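Local coordinates for methyltransferase-like protein (Saccharopolyspora spinosa, PDB 4PNE), which catalyses a [4+2] cycloaddition in spinosyn biosynthesis on a scaffold resembling that of S-adenosylmethionine-dependent methyltransferases, at residues 147-151 / 152-156; 181-184 / 185-189; 155-158 / 159-162. All coordinates share one frame; numbering follows the deposited sequence.

The three contacts follow the chain through the methyltransferase-like domain, with contact 3 continuing directly from contact 1 and contact 2 coming later. Contact 1 leaves strand 144-148 at the adenine end of the S-adenosyl-L-homocysteine site. Contact 3 shares Pro-155 and Tyr-156 with it and leads into strand 161-167 of the same sheet, their centres about 11 Å apart. Contact 2 is the end of helix 176-186; its centre lies about 12 Å from that of contact 1 and about 7 Å from that of contact 3. Glu-182 and Arg-185 of contact 2 bind both neighbours, at Leu-154, Tyr-156 and Asp-158, tying the loop that carries the ligand-binding Asp-150 and Ala-151 to the helix.

Contact 1: residues 147-151 / 152-156; sequences SCVDA and MSLPY. With SAH (S-adenosyl-L-homocysteine), chain C.
Asp-150 to Ser-153 form a type I beta turn just past strand 144-148, in the Rossmann-like methyltransferase fold, and here the chain reads the adenine of S-adenosyl-L-homocysteine. Ser-153 N closes the turn on Asp-150 O at 2.9 Å. Within it lies an Asx turn: Asp-150 OD1 accepts Met-152 N at 2.9 Å, met from above the carboxylate plane (44° out of it). With CG anti to the backbone N (chi1 -171°), the carboxylate can fold back over the turn and still serve the ligand, whose N6 donates to the same OD1 at 3.1 Å. Ser-36 OG is hydrogen-bonded to OD2, so both carboxylate oxygens have partners and the group's rotation is fixed. Next door, Ala-151 N gives a nearly straight bond to N1 of the adenine, 2.9 Å long, so the base edge is gripped as donor and acceptor together. A water bridges the turn, accepting from Asp-150 N and donating to Ser-153 O. Past the turn, Leu-154 N goes to Glu-182 OE2. A second water, in the plane of the Tyr-156 ring, joins Tyr-156 OH to Ser-147 OG, 2.8 Å from the serine oxygen. Between these polar links the packing is aliphatic: Val-149 crosses Leu-154 at about a right angle, CG1 to CD2 4.0 Å, and that same CG1 sits 3.5 Å from Pro-155 CD.

Contact 2: residues 181-184 / 185-189; sequences REIL and RVLKP
The C-terminal end of helix 176-186 carries an intrahelical salt bridge between Glu-182 and Arg-185, three residues on. Both side chains lie side by side and point the same way, and the arginine meets the carboxylate side-on with two nitrogens. Arg-185 NE donates to Glu-182 OE1 at 2.8 Å, and Arg-185 NH2 to Glu-182 OE2 at 3.0 Å, each bond almost straight. Both oxygens are met on their syn side and lie practically in the guanidinium plane, but the carboxylate is turned 31° against that plane. The arginine starts out extended and then bends at chi3 (64°), which brings NE and NH2 round to face the acid; Glu-182 bends at chi2 (-67°) to meet it. Val-186 CG1 lies 3.4 Å above one face of the guanidinium, offset toward its rim. Two bonds together, one to each oxygen, fix the rotation of both flat groups. Both have further partners: Glu-182 OE2 also takes Leu-154 N, and Arg-185 NH1 reaches Tyr-156 O and Asp-158 OD1, the latter as a second salt bridge.

The backbone of the helix closes with Arg-185 N to Arg-181 O (2.9 Å), Val-186 N to Glu-182 O (3.0 Å) and Leu-187 N to Ile-183 O (3.0 Å). Leu-187 is the first residue to leave helical angles, yet its side chain still runs beside that of Ile-183, with Leu-187 CD1 4.0 Å from Ile-183 CG2. Lys-299 NZ bonds to the carbonyls of Leu-184 and Leu-187. Ile-183 and Val-186 face the sheet, Ile-183 packing on Val-99 and Ala-164, Val-186 on Leu-97 of strand 95-99 and Phe-161 of strand 161-167.

Contact 3: residues 155-158 / 159-162; sequences PYPD and NAFD
The backbone passes from polyproline-like angles at Asp-158 to the left-handed helical region at Asn-159 (phi 58°), turning the chain back so that Tyr-156 and Phe-161 meet, with no hydrogen bond between 155-158 and 159-162. The two rings form a T-shaped pair: the edge of Phe-161 points at the face of Tyr-156, with planes at 87° and centroids 5.2 Å apart. Phe-161 CZ stands 4.0 Å above the tyrosine plane, over its centre, and Phe-161 CE2 comes within 3.7 Å of Tyr-156 CG. Phe-161 CG lies beside its own backbone N (chi1 -65°), which swings the ring toward Tyr-156, while the ring's turn about CB-CG presents the CE2-CZ edge. Pro-155 CG covers the opposite tyrosine face at 3.7 Å, so the phenol is held between the proline and the phenylalanine. Nearer the turn, Ala-160 CB lies against Pro-157, 3.4 Å from Pro-157 O and 4.3 Å from Pro-157 CD. Asn-159 OD1 is hydrogen-bonded to Lys-299 NZ. The loop runs into strand 161-167 at Phe-161, and both rings lie against Thr-119 of strand 117-122, Leu-97 of strand 95-99 and Val-186 of helix 176-186, while backbone bonds run from Asn-159, Ala-160 and Phe-161 to the end of that helix.

Contact 1: residues 147-151 / 152-156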
ATOM      1  N   SER A 147      -6.557  12.745  -4.801  1.00 14.85           N
ATOM      2  CA  SER A 147      -6.121  13.268  -6.071  1.00 11.74           C
ATOM      3  C   SER A 147      -5.261  12.318  -6.868  1.00 13.99           C
ATOM      4  O   SER A 147      -4.623  11.401  -6.315  1.00 11.50           O
ATOM      5  CB  SER A 147      -5.363  14.584  -5.877  1.00 17.51           C
ATOM      6  OG  SER A 147      -4.279  14.414  -5.011  1.00 25.64           O
ATOM      7  N   CYS A 148      -5.234  12.553  -8.172  1.00 14.56           N
ATOM      8  CA  CYS A 148      -4.419  11.782  -9.088  1.00 13.42           C
ATOM      9  C   CYS A 148      -3.065  12.444  -9.220  1.00 17.29           C
ATOM     10  O   CYS A 148      -2.907  13.395  -9.983  1.00 18.46           O
ATOM     11  CB  CYS A 148      -5.079  11.679 -10.460  1.00 15.77           C
ATOM     12  SG  CYS A 148      -4.317  10.445 -11.533  1.00 20.81           S
ATOM     13  N   VAL A 149      -2.101  11.893  -8.491  1.00 14.63           N
ATOM     14  CA  VAL A 149      -0.785  12.470  -8.306  1.00 18.43           C
ATOM     15  C   VAL A 149       0.237  11.341  -8.340  1.00 15.30           C
ATOM     16  O   VAL A 149       0.034  10.293  -7.722  1.00 15.61           O
ATOM     17  CB  VAL A 149      -0.690  13.238  -6.962  1.00 14.33           C
ATOM     18  CG1 VAL A 149       0.745  13.641  -6.631  1.00 17.75           C
ATOM     19  CG2 VAL A 149      -1.585  14.447  -6.971  1.00 18.06           C
ATOM     20  N   ASP A 150       1.326  11.565  -9.069  1.00 16.05           N
ATOM     21  CA  ASP A 150       2.461  10.655  -9.141  1.00 16.15           C
ATOM     22  C   ASP A 150       3.444  10.935  -8.003  1.00 17.16           C
ATOM     23  O   ASP A 150       4.000  12.014  -7.918  1.00 17.08           O
ATOM     24  CB  ASP A 150       3.160  10.826 -10.498  1.00 14.19           C
ATOM     25  CG  ASP A 150       4.225   9.766 -10.766  1.00 19.50           C
ATOM     26  OD1 ASP A 150       4.756   9.131  -9.829  1.00 19.48           O
ATOM     27  OD2 ASP A 150       4.543   9.593 -11.958  1.00 27.44           O
ATOM     28  N   ALA A 151       3.694   9.952  -7.156  1.00 15.47           N
ATOM     29  CA  ALA A 151       4.542  10.130  -5.992  1.00 15.06           C
ATOM     30  C   ALA A 151       5.982  10.418  -6.368  1.00 12.70           C
ATOM     31  O   ALA A 151       6.728  10.909  -5.540  1.00 16.20           O
ATOM     32  CB  ALA A 151       4.459   8.883  -5.087  1.00 13.30           C
ATOM     33  N   MET A 152       6.370  10.131  -7.607  1.00 14.79           N
ATOM     34  CA  MET A 152       7.738  10.414  -8.028  1.00 14.24           C
ATOM     35  C   MET A 152       7.903  11.897  -8.346  1.00 16.04           C
ATOM     36  O   MET A 152       9.037  12.366  -8.565  1.00 20.08           O
ATOM     37  CB  MET A 152       8.125   9.541  -9.215  1.00 16.85           C
ATOM     38  CG  MET A 152       8.345   8.099  -8.776  1.00 22.35           C
ATOM     39  SD  MET A 152       8.698   6.930 -10.082  1.00 21.03           S
ATOM     40  CE  MET A 152       7.054   6.719 -10.763  1.00 23.38           C
ATOM     41  N   SER A 153       6.785  12.632  -8.345  1.00 16.94           N
ATOM     42  CA  SER A 153       6.816  14.084  -8.532  1.00 21.89           C
ATOM     43  C   SER A 153       5.665  14.778  -7.819  1.00 15.80           C
ATOM     44  O   SER A 153       4.640  15.074  -8.410  1.00 17.64           O
ATOM     45  CB  SER A 153       6.768  14.429 -10.011  1.00 24.48           C
ATOM     46  OG  SER A 153       6.947  15.825 -10.153  1.00 35.54           O
ATOM     47  N   LEU A 154       5.875  15.114  -6.560  1.00 14.03           N
ATOM     48  CA  LEU A 154       4.806  15.622  -5.728  1.00 15.93           C
ATOM     49  C   LEU A 154       4.645  17.118  -5.918  1.00 16.83           C
ATOM     50  O   LEU A 154       5.646  17.835  -5.932  1.00 20.42           O
ATOM     51  CB  LEU A 154       5.099  15.315  -4.263  1.00 13.84           C
ATOM     52  CG  LEU A 154       5.145  13.836  -3.889  1.00 14.37           C
ATOM     53  CD1 LEU A 154       5.548  13.734  -2.408  1.00 11.95           C
ATOM     54  CD2 LEU A 154       3.826  13.158  -4.129  1.00 15.23           C
ATOM     55  N   PRO A 155       3.388  17.592  -6.017  1.00 16.97           N
ATOM     56  CA  PRO A 155       3.165  19.032  -6.246  1.00 21.12           C
ATOM     57  C   PRO A 155       3.331  19.882  -4.982  1.00 27.56           C
ATOM     58  O   PRO A 155       3.291  21.110  -5.051  1.00 34.66           O
ATOM     59  CB  PRO A 155       1.722  19.072  -6.735  1.00 21.81           C
ATOM     60  CG  PRO A 155       1.073  17.914  -6.057  1.00 23.46           C
ATOM     61  CD  PRO A 155       2.124  16.831  -6.077  1.00 21.04           C
ATOM     62  N   TYR A 156       3.567  19.239  -3.848  1.00 15.94           N
ATOM     63  CA  TYR A 156       3.487  19.904  -2.567  1.00 18.23           C
ATOM     64  C   TYR A 156       4.785  20.613  -2.227  1.00 16.63           C
ATOM     65  O   TYR A 156       5.858  20.194  -2.670  1.00 16.67           O
ATOM     66  CB  TYR A 156       3.140  18.880  -1.483  1.00 15.80           C
ATOM     67  CG  TYR A 156       2.002  18.007  -1.913  1.00 17.19           C
ATOM     68  CD1 TYR A 156       0.745  18.538  -2.069  1.00 15.95           C
ATOM     69  CD2 TYR A 156       2.197  16.660  -2.187  1.00 17.53           C
ATOM     70  CE1 TYR A 156      -0.312  17.750  -2.502  1.00 21.65           C
ATOM     71  CE2 TYR A 156       1.168  15.865  -2.609  1.00 19.51           C
ATOM     72  CZ  TYR A 156      -0.090  16.414  -2.765  1.00 18.66           C
ATOM     73  OH  TYR A 156      -1.127  15.630  -3.188  1.00 19.97           O
TER
HETATM   74  N   SAH C 301      -2.316   1.944   0.239  1.00 14.33           N
HETATM   75  CA  SAH C 301      -3.526   1.366  -0.353  1.00 14.15           C
HETATM   76  CB  SAH C 301      -3.332   0.805  -1.759  1.00 12.04           C
HETATM   77  CG  SAH C 301      -2.121  -0.052  -2.034  1.00 15.82           C
HETATM   78  SD  SAH C 301      -2.196  -0.748  -3.692  1.00 13.88           S
HETATM   79  C   SAH C 301      -4.065   0.301   0.561  1.00 15.95           C
HETATM   80  O   SAH C 301      -5.208  -0.094   0.415  1.00 14.49           O
HETATM   81  OXT SAH C 301      -3.375  -0.095   1.505  1.00 12.84           O
HETATM   82  C5' SAH C 301      -0.926   0.300  -4.445  1.00 13.54           C
HETATM   83  C4' SAH C 301      -1.361   1.744  -4.651  1.00 13.18           C
HETATM   84  O4' SAH C 301      -0.237   2.530  -5.028  1.00 13.04           O
HETATM   85  C3' SAH C 301      -2.381   1.936  -5.759  1.00 13.27           C
HETATM   86  O3' SAH C 301      -3.368   2.803  -5.231  1.00 13.01           O
HETATM   87  C2' SAH C 301      -1.584   2.576  -6.884  1.00 12.47           C
HETATM   88  O2' SAH C 301      -2.309   3.379  -7.814  1.00 14.47           O
HETATM   89  C1' SAH C 301      -0.566   3.389  -6.088  1.00 11.84           C
HETATM   90  N9  SAH C 301       0.607   3.779  -6.893  1.00 12.01           N
HETATM   91  C8  SAH C 301       1.410   3.037  -7.697  1.00 17.45           C
HETATM   92  N7  SAH C 301       2.338   3.834  -8.274  1.00 13.74           N
HETATM   93  C5  SAH C 301       2.115   5.093  -7.849  1.00 11.02           C
HETATM   94  C6  SAH C 301       2.726   6.299  -8.120  1.00 15.50           C
HETATM   95  N6  SAH C 301       3.771   6.382  -8.929  1.00 16.07           N
HETATM   96  N1  SAH C 301       2.278   7.416  -7.512  1.00 11.53           N
HETATM   97  C2  SAH C 301       1.204   7.377  -6.646  1.00 13.25           C
HETATM   98  N3  SAH C 301       0.560   6.198  -6.408  1.00 14.60           N
HETATM   99  C4  SAH C 301       1.035   5.070  -6.982  1.00 11.18           C
HETATM  100  O   HOH W   1      -3.243  16.811  -3.967  1.00 25.46           O
HETATM  101  O   HOH W   2       2.317  14.182  -9.850  1.00 23.17           O

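Contact 2: residues 181-184 / 185-189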
ATOM      1  N   ARG A 181      12.691  10.001  -1.935  1.00 11.36           N
ATOM      2  CA  ARG A 181      13.248  11.334  -1.759  1.00 11.76           C
ATOM      3  C   ARG A 181      12.146  12.414  -1.775  1.00 12.69           C
ATOM      4  O   ARG A 181      12.250  13.401  -1.055  1.00 14.17           O
ATOM      5  CB  ARG A 181      14.299  11.623  -2.830  1.00 13.38           C
ATOM      6  CG  ARG A 181      15.516  10.751  -2.668  1.00 17.58           C
ATOM      7  CD  ARG A 181      16.690  11.207  -3.517  1.00 24.35           C
ATOM      8  NE  ARG A 181      16.383  11.152  -4.940  1.00 21.08           N
ATOM      9  CZ  ARG A 181      16.557  10.088  -5.726  1.00 21.96           C
ATOM     10  NH1 ARG A 181      17.022   8.944  -5.244  1.00 20.17           N
ATOM     11  NH2 ARG A 181      16.234  10.169  -7.011  1.00 27.90           N
ATOM     12  N   GLU A 182      11.096  12.227  -2.562  1.00 12.49           N
ATOM     13  CA  GLU A 182      10.013  13.202  -2.586  1.00 11.31           C
ATOM     14  C   GLU A 182       9.239  13.204  -1.273  1.00 12.51           C
ATOM     15  O   GLU A 182       8.857  14.261  -0.743  1.00 12.59           O
ATOM     16  CB  GLU A 182       9.069  12.893  -3.742  1.00 13.18           C
ATOM     17  CG  GLU A 182       9.531  13.467  -5.058  1.00 17.82           C
ATOM     18  CD  GLU A 182       9.492  14.992  -5.057  1.00 17.10           C
ATOM     19  OE1 GLU A 182      10.500  15.645  -4.664  1.00 19.90           O
ATOM     20  OE2 GLU A 182       8.422  15.536  -5.418  1.00 18.83           O
ATOM     21  N   ILE A 183       8.999  12.013  -0.747  1.00 11.70           N
ATOM     22  CA  ILE A 183       8.312  11.922   0.534  1.00 11.78           C
ATOM     23  C   ILE A 183       9.139  12.626   1.610  1.00 14.29           C
ATOM     24  O   ILE A 183       8.596  13.378   2.438  1.00 12.38           O
ATOM     25  CB  ILE A 183       8.009  10.448   0.951  1.00 11.93           C
ATOM     26  CG1 ILE A 183       7.019   9.820  -0.017  1.00 11.39           C
ATOM     27  CG2 ILE A 183       7.415  10.417   2.346  1.00 13.14           C
ATOM     28  CD1 ILE A 183       6.925   8.330   0.078  1.00 14.25           C
ATOM     29  N   LEU A 184      10.446  12.387   1.615  1.00 13.43           N
ATOM     30  CA  LEU A 184      11.316  13.052   2.579  1.00 12.85           C
ATOM     31  C   LEU A 184      11.223  14.560   2.424  1.00 13.45           C
ATOM     32  O   LEU A 184      11.156  15.270   3.423  1.00 14.29           O
ATOM     33  CB  LEU A 184      12.759  12.592   2.407  1.00 11.65           C
ATOM     34  CG  LEU A 184      13.738  13.114   3.464  1.00 14.07           C
ATOM     35  CD1 LEU A 184      13.539  12.403   4.768  1.00 16.91           C
ATOM     36  CD2 LEU A 184      15.164  12.873   2.976  1.00 21.23           C
ATOM     37  N   ARG A 185      11.226  15.028   1.180  1.00 12.45           N
ATOM     38  CA  ARG A 185      11.153  16.455   0.893  1.00 12.57           C
ATOM     39  C   ARG A 185       9.889  17.091   1.487  1.00 13.28           C
ATOM     40  O   ARG A 185       9.960  18.153   2.137  1.00 14.02           O
ATOM     41  CB  ARG A 185      11.169  16.721  -0.618  1.00 12.49           C
ATOM     42  CG  ARG A 185      11.210  18.222  -0.996  1.00 12.04           C
ATOM     43  CD  ARG A 185      11.295  18.457  -2.498  1.00 16.86           C
ATOM     44  NE  ARG A 185      10.102  17.969  -3.199  1.00 17.03           N
ATOM     45  CZ  ARG A 185       8.910  18.570  -3.164  1.00 14.16           C
ATOM     46  NH1 ARG A 185       8.753  19.701  -2.475  1.00 17.30           N
ATOM     47  NH2 ARG A 185       7.888  18.056  -3.843  1.00 15.29           N
ATOM     48  N   VAL A 186       8.728  16.482   1.247  1.00 11.18           N
ATOM     49  CA  VAL A 186       7.468  17.113   1.655  1.00 14.79           C
ATOM     50  C   VAL A 186       7.088  16.828   3.118  1.00 13.02           C
ATOM     51  O   VAL A 186       6.198  17.473   3.638  1.00 11.95           O
ATOM     52  CB  VAL A 186       6.286  16.703   0.728  1.00  9.56           C
ATOM     53  CG1 VAL A 186       6.610  16.989  -0.722  1.00 12.79           C
ATOM     54  CG2 VAL A 186       5.955  15.218   0.903  1.00 11.43           C
ATOM     55  N   LEU A 187       7.760  15.895   3.794  1.00 11.58           N
ATOM     56  CA  LEU A 187       7.606  15.768   5.238  1.00 11.55           C
ATOM     57  C   LEU A 187       8.257  16.952   5.929  1.00 13.69           C
ATOM     58  O   LEU A 187       9.281  17.446   5.457  1.00 12.16           O
ATOM     59  CB  LEU A 187       8.244  14.487   5.773  1.00 11.27           C
ATOM     60  CG  LEU A 187       7.477  13.192   5.571  1.00 11.27           C
ATOM     61  CD1 LEU A 187       8.359  12.030   5.908  1.00 13.25           C
ATOM     62  CD2 LEU A 187       6.257  13.165   6.453  1.00  8.39           C
ATOM     63  N   LYS A 188       7.668  17.353   7.046  1.00 11.02           N
ATOM     64  CA  LYS A 188       8.271  18.334   7.946  1.00 11.96           C
ATOM     65  C   LYS A 188       9.416  17.674   8.680  1.00 13.11           C
ATOM     66  O   LYS A 188       9.455  16.457   8.808  1.00 13.29           O
ATOM     67  CB  LYS A 188       7.204  18.863   8.913  1.00 13.04           C
ATOM     68  CG  LYS A 188       6.114  19.627   8.224  1.00 14.74           C
ATOM     69  CD  LYS A 188       4.945  19.931   9.149  1.00 17.01           C
ATOM     70  CE  LYS A 188       3.853  20.667   8.415  1.00 22.98           C
ATOM     71  NZ  LYS A 188       2.612  20.733   9.241  1.00 32.50           N
ATOM     72  N   PRO A 189      10.370  18.473   9.188  1.00 14.81           N
ATOM     73  CA  PRO A 189      11.392  17.855  10.035  1.00 14.71           C
ATOM     74  C   PRO A 189      10.772  17.116  11.205  1.00 12.61           C
ATOM     75  O   PRO A 189       9.848  17.635  11.869  1.00 15.52           O
ATOM     76  CB  PRO A 189      12.229  19.053  10.518  1.00 18.22           C
ATOM     77  CG  PRO A 189      12.004  20.102   9.486  1.00 21.23           C
ATOM     78  CD  PRO A 189      10.589  19.915   8.989  1.00 17.17           C
TER

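Contact 3: residues 155-158 / 159-162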
ATOM      1  N   PRO A 155       3.388  17.592  -6.017  1.00 16.97           N
ATOM      2  CA  PRO A 155       3.165  19.032  -6.246  1.00 21.12           C
ATOM      3  C   PRO A 155       3.331  19.882  -4.982  1.00 27.56           C
ATOM      4  O   PRO A 155       3.291  21.110  -5.051  1.00 34.66           O
ATOM      5  CB  PRO A 155       1.722  19.072  -6.735  1.00 21.81           C
ATOM      6  CG  PRO A 155       1.073  17.914  -6.057  1.00 23.46           C
ATOM      7  CD  PRO A 155       2.124  16.831  -6.077  1.00 21.04           C
ATOM      8  N   TYR A 156       3.567  19.239  -3.848  1.00 15.94           N
ATOM      9  CA  TYR A 156       3.487  19.904  -2.567  1.00 18.23           C
ATOM     10  C   TYR A 156       4.785  20.613  -2.227  1.00 16.63           C
ATOM     11  O   TYR A 156       5.858  20.194  -2.670  1.00 16.67           O
ATOM     12  CB  TYR A 156       3.140  18.880  -1.483  1.00 15.80           C
ATOM     13  CG  TYR A 156       2.002  18.007  -1.913  1.00 17.19           C
ATOM     14  CD1 TYR A 156       0.745  18.538  -2.069  1.00 15.95           C
ATOM     15  CD2 TYR A 156       2.197  16.660  -2.187  1.00 17.53           C
ATOM     16  CE1 TYR A 156      -0.312  17.750  -2.502  1.00 21.65           C
ATOM     17  CE2 TYR A 156       1.168  15.865  -2.609  1.00 19.51           C
ATOM     18  CZ  TYR A 156      -0.090  16.414  -2.765  1.00 18.66           C
ATOM     19  OH  TYR A 156      -1.127  15.630  -3.188  1.00 19.97           O
ATOM     20  N   PRO A 157       4.700  21.687  -1.440  1.00 19.81           N
ATOM     21  CA  PRO A 157       5.915  22.366  -0.992  1.00 19.04           C
ATOM     22  C   PRO A 157       6.721  21.507  -0.033  1.00 18.34           C
ATOM     23  O   PRO A 157       6.176  20.566   0.584  1.00 15.31           O
ATOM     24  CB  PRO A 157       5.382  23.626  -0.297  1.00 19.85           C
ATOM     25  CG  PRO A 157       3.955  23.375  -0.010  1.00 20.66           C
ATOM     26  CD  PRO A 157       3.470  22.285  -0.891  1.00 18.31           C
ATOM     27  N   ASP A 158       8.013  21.806   0.083  1.00 16.14           N
ATOM     28  CA  ASP A 158       8.827  21.200   1.126  1.00 16.41           C
ATOM     29  C   ASP A 158       8.159  21.351   2.478  1.00 15.46           C
ATOM     30  O   ASP A 158       7.533  22.378   2.736  1.00 15.96           O
ATOM     31  CB  ASP A 158      10.199  21.842   1.250  1.00 17.15           C
ATOM     32  CG  ASP A 158      11.041  21.736  -0.005  1.00 19.87           C
ATOM     33  OD1 ASP A 158      10.558  21.297  -1.071  1.00 17.14           O
ATOM     34  OD2 ASP A 158      12.218  22.144   0.103  1.00 25.68           O
ATOM     35  N   ASN A 159       8.322  20.360   3.355  1.00 13.49           N
ATOM     36  CA  ASN A 159       7.927  20.503   4.761  1.00 14.58           C
ATOM     37  C   ASN A 159       6.439  20.834   4.919  1.00 18.25           C
ATOM     38  O   ASN A 159       6.072  21.748   5.652  1.00 17.39           O
ATOM     39  CB  ASN A 159       8.785  21.594   5.444  1.00 19.25           C
ATOM     40  CG  ASN A 159      10.278  21.394   5.216  1.00 18.94           C
ATOM     41  OD1 ASN A 159      10.834  20.358   5.547  1.00 17.38           O
ATOM     42  ND2 ASN A 159      10.933  22.408   4.650  1.00 20.79           N
ATOM     43  N   ALA A 160       5.593  20.071   4.224  1.00 14.67           N
ATOM     44  CA  ALA A 160       4.132  20.248   4.214  1.00 13.69           C
ATOM     45  C   ALA A 160       3.372  19.280   5.120  1.00 14.96           C
ATOM     46  O   ALA A 160       2.281  19.598   5.600  1.00 17.16           O
ATOM     47  CB  ALA A 160       3.621  20.097   2.814  1.00 14.66           C
ATOM     48  N   PHE A 161       3.919  18.085   5.337  1.00 12.41           N
ATOM     49  CA  PHE A 161       3.169  17.018   6.007  1.00 11.28           C
ATOM     50  C   PHE A 161       3.812  16.563   7.304  1.00 12.59           C
ATOM     51  O   PHE A 161       5.025  16.412   7.379  1.00 13.74           O
ATOM     52  CB  PHE A 161       3.030  15.796   5.092  1.00 11.79           C
ATOM     53  CG  PHE A 161       2.226  16.059   3.880  1.00 11.41           C
ATOM     54  CD1 PHE A 161       0.878  15.939   3.918  1.00 13.29           C
ATOM     55  CD2 PHE A 161       2.839  16.408   2.710  1.00 12.11           C
ATOM     56  CE1 PHE A 161       0.122  16.181   2.810  1.00  9.40           C
ATOM     57  CE2 PHE A 161       2.095  16.676   1.575  1.00 14.64           C
ATOM     58  CZ  PHE A 161       0.737  16.561   1.624  1.00 12.81           C
ATOM     59  N   ASP A 162       2.997  16.286   8.317  1.00 11.16           N
ATOM     60  CA  ASP A 162       3.470  15.742   9.575  1.00 10.61           C
ATOM     61  C   ASP A 162       3.808  14.250   9.485  1.00 10.78           C
ATOM     62  O   ASP A 162       4.631  13.740  10.245  1.00 11.71           O
ATOM     63  CB  ASP A 162       2.420  15.939  10.672  1.00 12.52           C
ATOM     64  CG  ASP A 162       2.059  17.405  10.879  1.00 17.11           C
ATOM     65  OD1 ASP A 162       2.863  18.135  11.487  1.00 19.82           O
ATOM     66  OD2 ASP A 162       0.987  17.866  10.428  1.00 14.61           O
TER